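PDB 4BLG: latency-associated nuclear antigen from Murid herpesvirus 4, which probably binds viral DNA through the C-terminal DNA-binding domain that makes up this chain, and can associate with copies of itself. Local coordinates for residues Gln13-Arg16 with Arg17-Val21; Ala105-Glu108 with Lys109-Ser113. All coordinates share one frame; numbering follows the deposited sequence.

Contact 1 (Gln13-Arg16 with Arg17-Val21); sequences QGMR and RHLQV. With PO4 (phosphate ion), chain E.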
ATOM      1  N   GLN A  13      21.187   8.444  10.892  1.00 33.98           N
ATOM      2  CA  GLN A  13      21.810   7.543  11.843  1.00 38.26           C
ATOM      3  C   GLN A  13      21.076   7.608  13.166  1.00 38.91           C
ATOM      4  O   GLN A  13      20.919   6.594  13.824  1.00 39.75           O
ATOM      5  CB  GLN A  13      23.279   7.893  12.057  1.00 37.99           C
ATOM      6  CG  GLN A  13      23.953   7.022  13.093  1.00 40.01           C
ATOM      7  CD  GLN A  13      25.366   7.455  13.376  1.00 45.33           C
ATOM      8  OE1 GLN A  13      26.290   7.097  12.652  1.00 63.66           O
ATOM      9  NE2 GLN A  13      25.544   8.237  14.432  1.00 43.76           N
ATOM     10  N   GLY A  14      20.629   8.802  13.548  1.00 35.41           N
ATOM     11  CA  GLY A  14      19.905   8.983  14.793  1.00 35.73           C
ATOM     12  C   GLY A  14      18.631   8.155  14.855  1.00 34.35           C
ATOM     13  O   GLY A  14      18.448   7.315  15.729  1.00 35.15           O
ATOM     14  N   MET A  15      17.726   8.376  13.917  1.00 32.45           N
ATOM     15  CA  MET A  15      16.495   7.604  13.940  1.00 31.38           C
ATOM     16  C   MET A  15      16.774   6.103  13.816  1.00 32.30           C
ATOM     17  O   MET A  15      16.108   5.296  14.458  1.00 32.03           O
ATOM     18  CB  MET A  15      15.539   8.051  12.850  1.00 29.48           C
ATOM     19  CG  MET A  15      14.295   7.189  12.820  1.00 28.69           C
ATOM     20  SD  MET A  15      12.954   7.880  11.862  1.00 37.00           S
ATOM     21  CE  MET A  15      11.570   7.027  12.624  1.00 27.57           C
ATOM     22  N   ARG A  16      17.762   5.731  13.012  1.00 32.03           N
ATOM     23  CA  ARG A  16      18.079   4.316  12.816  1.00 32.65           C
ATOM     24  C   ARG A  16      18.490   3.649  14.132  1.00 34.55           C
ATOM     25  O   ARG A  16      17.972   2.592  14.520  1.00 34.89           O
ATOM     26  CB  ARG A  16      19.176   4.155  11.752  1.00 33.06           C
ATOM     27  CG  ARG A  16      18.636   4.255  10.321  1.00 49.66           C
ATOM     28  CD  ARG A  16      19.691   3.951   9.266  1.00 54.00           C
ATOM     29  NE  ARG A  16      20.671   5.025   9.113  1.00 54.01           N
ATOM     30  CZ  ARG A  16      21.921   4.998   9.576  1.00 57.57           C
ATOM     31  NH1 ARG A  16      22.389   3.950  10.243  1.00 59.68           N
ATOM     32  NH2 ARG A  16      22.716   6.038   9.368  1.00 67.23           N
ATOM     33  N   ARG A  17      19.403   4.299  14.841  1.00 35.99           N
ATOM     34  CA  ARG A  17      19.932   3.737  16.057  1.00 38.07           C
ATOM     35  C   ARG A  17      18.798   3.654  17.066  1.00 37.95           C
ATOM     36  O   ARG A  17      18.664   2.666  17.789  1.00 39.09           O
ATOM     37  CB  ARG A  17      21.114   4.572  16.572  1.00 39.78           C
ATOM     38  CG  ARG A  17      22.370   4.446  15.707  1.00 40.62           C
ATOM     39  CD  ARG A  17      23.539   5.287  16.218  1.00 42.62           C
ATOM     40  NE  ARG A  17      24.798   4.844  15.628  1.00 44.19           N
ATOM     41  CZ  ARG A  17      26.008   5.239  16.019  1.00 46.55           C
ATOM     42  NH1 ARG A  17      26.159   6.107  17.015  1.00 47.64           N
ATOM     43  NH2 ARG A  17      27.082   4.756  15.411  1.00 48.10           N
ATOM     44  N   HIS A  18      17.950   4.676  17.073  1.00 36.73           N
ATOM     45  CA  HIS A  18      16.842   4.704  17.999  1.00 36.85           C
ATOM     46  C   HIS A  18      16.010   3.449  17.811  1.00 36.40           C
ATOM     47  O   HIS A  18      15.772   2.717  18.766  1.00 37.76           O
ATOM     48  CB  HIS A  18      15.966   5.938  17.806  1.00 35.59           C
ATOM     49  CG  HIS A  18      14.680   5.869  18.570  1.00 35.72           C
ATOM     50  ND1 HIS A  18      14.600   6.120  19.925  1.00 40.84           N
ATOM     51  CD2 HIS A  18      13.429   5.535  18.180  1.00 35.22           C
ATOM     52  CE1 HIS A  18      13.354   5.961  20.328  1.00 38.00           C
ATOM     53  NE2 HIS A  18      12.623   5.609  19.288  1.00 35.71           N
ATOM     54  N   LEU A  19      15.584   3.205  16.571  1.00 34.69           N
ATOM     55  CA  LEU A  19      14.711   2.083  16.271  1.00 40.31           C
ATOM     56  C   LEU A  19      15.336   0.748  16.663  1.00 35.97           C
ATOM     57  O   LEU A  19      14.645  -0.117  17.205  1.00 36.73           O
ATOM     58  CB  LEU A  19      14.301   2.072  14.782  1.00 32.42           C
ATOM     59  CG  LEU A  19      13.452   3.261  14.312  1.00 30.81           C
ATOM     60  CD1 LEU A  19      13.325   3.267  12.799  1.00 36.20           C
ATOM     61  CD2 LEU A  19      12.068   3.236  14.949  1.00 31.51           C
ATOM     62  N   GLN A  20      16.629   0.573  16.402  1.00 37.17           N
ATOM     63  CA  GLN A  20      17.283  -0.695  16.720  1.00 40.24           C
ATOM     64  C   GLN A  20      17.458  -0.930  18.206  1.00 46.27           C
ATOM     65  O   GLN A  20      17.473  -2.072  18.640  1.00 42.55           O
ATOM     66  CB  GLN A  20      18.674  -0.761  16.103  1.00 46.64           C
ATOM     67  CG  GLN A  20      18.772  -0.336  14.665  1.00 63.74           C
ATOM     68  CD  GLN A  20      20.057  -0.820  14.051  1.00 79.64           C
ATOM     69  OE1 GLN A  20      20.861  -1.467  14.724  1.00 82.85           O
ATOM     70  NE2 GLN A  20      20.273  -0.508  12.779  1.00 75.64           N
ATOM     71  N   VAL A  21      17.637   0.135  18.980  1.00 41.03           N
ATOM     72  CA  VAL A  21      17.785  -0.031  20.421  1.00 43.18           C
ATOM     73  C   VAL A  21      16.406  -0.298  21.015  1.00 43.05           C
ATOM     74  O   VAL A  21      16.241  -1.128  21.901  1.00 44.83           O
ATOM     75  CB  VAL A  21      18.426   1.200  21.093  1.00 43.94           C
ATOM     76  CG1 VAL A  21      18.394   1.040  22.603  1.00 46.22           C
ATOM     77  CG2 VAL A  21      19.863   1.390  20.605  1.00 44.63           C
TER
HETATM   78  P   PO4 E1264      17.972  11.755  12.741  1.00 53.55           P
HETATM   79  O1  PO4 E1264      16.571  11.954  13.268  1.00 72.21           O
HETATM   80  O2  PO4 E1264      18.100  10.365  12.164  1.00 47.95           O
HETATM   81  O3  PO4 E1264      18.254  12.775  11.665  1.00 79.97           O
HETATM   82  O4  PO4 E1264      18.962  11.924  13.869  1.00 55.08           O
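Gln13 and Arg17, one turn apart on helix 13-22, lay their side chains side by side and stack their flat ends. The amide and guanidinium planes are only 8° apart, and Gln13 NE2 lies over the centre of one guanidinium face, 3.4 Å from Arg17 CZ. NE2 and NH1 are both donors and make no bond with each other; the pair meets by stacking. A flat amide suits the guanidinium face, and CG anti to the backbone N (chi1 177°) with an extended chain carries it out alongside the arginine.

Four successive i to i+4 backbone hydrogen bonds join the two segments, from Arg17 N to Gln13 O at 2.9 Å through to Gln20 N to Arg16 O at 3.1 Å. In the first turn, where amides have no carbonyl of a preceding turn to bind, Met15 N gives a nearly straight bond of 2.7 Å to O2 of a phosphate ion, probably from the crystallisation liquor. Gly14 lets that phosphate come in, its CA 3.2 Å from phosphate O4; a side chain here would collide with the ion.

Met15 CG meets Leu19 CD1 at 4.0 Å, both residues buried and apolar, as fits the side of the helix that packs on the rest of the domain.

That face rests on two other helices: Met15 touches Lys53, Leu54 and Cys57 of helix 48-57 as well as Tyr106 of helix 93-110, and Leu19 reaches Val102 on the latter.

Contact 2 (Ala105-Glu108 with Lys109-Ser113); sequences AYCE and KYHSS. With PO4 (phosphate ion), chain C; PO4 (phosphate ion), chain E.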
ATOM      1  N   ALA A 105       6.041   6.811  18.493  1.00 34.07           N
ATOM      2  CA  ALA A 105       6.592   7.437  19.695  1.00 36.25           C
ATOM      3  C   ALA A 105       7.683   8.418  19.282  1.00 35.51           C
ATOM      4  O   ALA A 105       7.710   9.562  19.741  1.00 36.31           O
ATOM      5  CB  ALA A 105       7.138   6.397  20.656  1.00 38.42           C
ATOM      6  N   TYR A 106       8.583   7.982  18.408  1.00 34.73           N
ATOM      7  CA  TYR A 106       9.600   8.906  17.889  1.00 33.49           C
ATOM      8  C   TYR A 106       8.971  10.121  17.166  1.00 31.97           C
ATOM      9  O   TYR A 106       9.265  11.278  17.497  1.00 34.15           O
ATOM     10  CB  TYR A 106      10.576   8.160  16.970  1.00 36.74           C
ATOM     11  CG  TYR A 106      11.809   8.949  16.562  1.00 32.34           C
ATOM     12  CD1 TYR A 106      11.809   9.733  15.421  1.00 40.26           C
ATOM     13  CD2 TYR A 106      12.977   8.896  17.316  1.00 51.34           C
ATOM     14  CE1 TYR A 106      12.937  10.452  15.040  1.00 36.68           C
ATOM     15  CE2 TYR A 106      14.106   9.608  16.943  1.00 49.29           C
ATOM     16  CZ  TYR A 106      14.078  10.384  15.799  1.00 51.93           C
ATOM     17  OH  TYR A 106      15.191  11.098  15.414  1.00 69.05           O
ATOM     18  N   CYS A 107       8.081   9.862  16.208  1.00 30.20           N
ATOM     19  CA  CYS A 107       7.518  10.925  15.365  1.00 29.08           C
ATOM     20  C   CYS A 107       6.639  11.897  16.129  1.00 35.93           C
ATOM     21  O   CYS A 107       6.491  13.052  15.732  1.00 29.73           O
ATOM     22  CB  CYS A 107       6.692  10.334  14.216  1.00 29.47           C
ATOM     23  SG  CYS A 107       7.662   9.425  13.042  1.00 32.96           S
ATOM     24  N   GLU A 108       6.049  11.421  17.217  1.00 34.21           N
ATOM     25  CA  GLU A 108       5.185  12.244  18.046  1.00 44.36           C
ATOM     26  C   GLU A 108       5.958  13.454  18.572  1.00 46.36           C
ATOM     27  O   GLU A 108       5.378  14.509  18.829  1.00 50.49           O
ATOM     28  CB  GLU A 108       4.636  11.415  19.208  1.00 55.80           C
ATOM     29  CG  GLU A 108       3.813  12.200  20.205  1.00 69.01           C
ATOM     30  CD  GLU A 108       4.328  12.038  21.617  1.00 88.02           C
ATOM     31  OE1 GLU A 108       4.187  10.928  22.175  1.00 93.72           O
ATOM     32  OE2 GLU A 108       4.888  13.014  22.163  1.00 95.25           O
ATOM     33  N   LYS A 109       7.271  13.298  18.722  1.00 40.90           N
ATOM     34  CA  LYS A 109       8.127  14.390  19.183  1.00 44.45           C
ATOM     35  C   LYS A 109       8.776  15.114  18.013  1.00 40.15           C
ATOM     36  O   LYS A 109       8.873  16.337  18.014  1.00 44.85           O
ATOM     37  CB  LYS A 109       9.241  13.870  20.092  1.00 52.24           C
ATOM     38  CG  LYS A 109       8.749  13.239  21.367  1.00 69.09           C
ATOM     39  CD  LYS A 109       8.334  14.308  22.376  1.00 77.59           C
ATOM     40  CE  LYS A 109       7.665  13.700  23.595  1.00 83.64           C
ATOM     41  NZ  LYS A 109       6.532  14.539  24.056  1.00 83.85           N
ATOM     42  N   TYR A 110       9.241  14.346  17.031  1.00 33.84           N
ATOM     43  CA  TYR A 110      10.077  14.904  15.965  1.00 32.81           C
ATOM     44  C   TYR A 110       9.435  15.002  14.579  1.00 30.23           C
ATOM     45  O   TYR A 110      10.002  15.627  13.679  1.00 40.07           O
ATOM     46  CB  TYR A 110      11.381  14.112  15.905  1.00 35.60           C
ATOM     47  CG  TYR A 110      12.030  14.100  17.255  1.00 39.15           C
ATOM     48  CD1 TYR A 110      12.438  15.284  17.843  1.00 41.38           C
ATOM     49  CD2 TYR A 110      12.182  12.923  17.973  1.00 40.25           C
ATOM     50  CE1 TYR A 110      13.004  15.300  19.088  1.00 45.06           C
ATOM     51  CE2 TYR A 110      12.750  12.932  19.225  1.00 40.42           C
ATOM     52  CZ  TYR A 110      13.153  14.126  19.778  1.00 41.60           C
ATOM     53  OH  TYR A 110      13.729  14.160  21.023  1.00 53.74           O
ATOM     54  N   HIS A 111       8.259  14.407  14.406  1.00 28.21           N
ATOM     55  CA  HIS A 111       7.575  14.441  13.106  1.00 26.40           C
ATOM     56  C   HIS A 111       6.077  14.328  13.282  1.00 28.40           C
ATOM     57  O   HIS A 111       5.481  13.313  12.920  1.00 28.56           O
ATOM     58  CB  HIS A 111       8.038  13.288  12.221  1.00 26.93           C
ATOM     59  CG  HIS A 111       9.498  13.315  11.907  1.00 25.98           C
ATOM     60  ND1 HIS A 111      10.077  14.278  11.108  1.00 31.89           N
ATOM     61  CD2 HIS A 111      10.496  12.478  12.270  1.00 34.10           C
ATOM     62  CE1 HIS A 111      11.371  14.043  11.005  1.00 26.83           C
ATOM     63  NE2 HIS A 111      11.651  12.954  11.700  1.00 30.28           N
ATOM     64  N   SER A 112       5.476  15.375  13.830  1.00 35.22           N
ATOM     65  CA  SER A 112       4.060  15.366  14.173  1.00 36.47           C
ATOM     66  C   SER A 112       3.140  15.226  12.955  1.00 32.75           C
ATOM     67  O   SER A 112       1.950  14.948  13.105  1.00 33.29           O
ATOM     68  CB  SER A 112       3.717  16.647  14.924  1.00 40.99           C
ATOM     69  OG  SER A 112       4.137  17.775  14.178  1.00 53.62           O
ATOM     70  N   SER A 113       3.679  15.425  11.757  1.00 25.75           N
ATOM     71  CA  SER A 113       2.879  15.272  10.535  1.00 30.74           C
ATOM     72  C   SER A 113       2.592  13.810  10.186  1.00 33.17           C
ATOM     73  O   SER A 113       1.754  13.523   9.330  1.00 34.95           O
ATOM     74  CB  SER A 113       3.601  15.900   9.344  1.00 23.40           C
ATOM     75  OG  SER A 113       4.464  14.952   8.730  1.00 29.11           O
TER
HETATM   76  P   PO4 C1262       7.148  16.716  10.110  1.00 30.36           P
HETATM   77  O1  PO4 C1262       6.657  18.133  10.196  1.00 34.38           O
HETATM   78  O2  PO4 C1262       7.213  16.330   8.658  1.00 40.12           O
HETATM   79  O3  PO4 C1262       8.525  16.628  10.712  1.00 32.58           O
HETATM   80  O4  PO4 C1262       6.189  15.776  10.806  1.00 33.58           O
HETATM   81  P   PO4 E1264      17.972  11.755  12.741  1.00 53.55           P
HETATM   82  O1  PO4 E1264      16.571  11.954  13.268  1.00 72.21           O
HETATM   83  O2  PO4 E1264      18.100  10.365  12.164  1.00 47.95           O
HETATM   84  O3  PO4 E1264      18.254  12.775  11.665  1.00 79.97           O
HETATM   85  O4  PO4 E1264      18.962  11.924  13.869  1.00 55.08           O
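Tyr106 and Tyr110 form an edge-to-face aromatic pair at the C-terminal end of helix 93-110, His111 being the first residue to leave helical geometry. The edge of Tyr110 is turned toward the face of Tyr106: Tyr110 CD2 sits over the ring centre, 3.8 Å from Tyr106 CZ, with the ring centroids 5.0 Å apart and the planes inclined at 53°. With chi1 at -170°, CG trans to the backbone N, the Tyr106 ring comes under that edge. The carbonyl O of Tyr106 accepts two bonds, one in the carbonyl plane from Tyr110 N, another from Lys109 N, well above that plane.

Buried Cys107 packs where the helix gives way to the loop, its CB 3.8 Å from His111 CB and its side chain also touching Val114; the small, weakly polar thiol suits a buried place. The outer side is looser. Exposed Glu108 and Lys109 run alongside each other and join in a salt bridge, with Lys109 NZ 2.9 Å from Glu108 OE2, while the lysine CB covers the centre of one Tyr110 face.

Polar groups along this part of the helix and the loop after it bind two phosphate ions, both probably from the crystallisation liquor. Tyr106 OH reaches O1 of one, also bound by Lys53 and Met15, at 2.7 Å. The other, bound too by Thr50 and His47, lies at the edge of the imidazole, where His111 ND1 donates to phosphate O3 at 2.8 Å.

In the fold
Following the chain from the N terminus, contact 1 comes first, within helix 13-22; contact 2 comes much later, where helix 93-110 ends and the chain turns toward strand 115-122. They lie in series, neither nested nor crossed; each is local, contact 1 within a helix and contact 2 running from helix into loop, and neither closes a long loop. Between them in sequence come, among others, strands 39-45, 64-70 and 84-90 and helix 48-57. In space they meet: Tyr106 touches both His18 and Met15, so the N-terminal helix packs against the end of helix 93-110. One phosphate ion touches both contacts, and Lys53 of helix 48-57 binds it as well, bringing three helices to one anion.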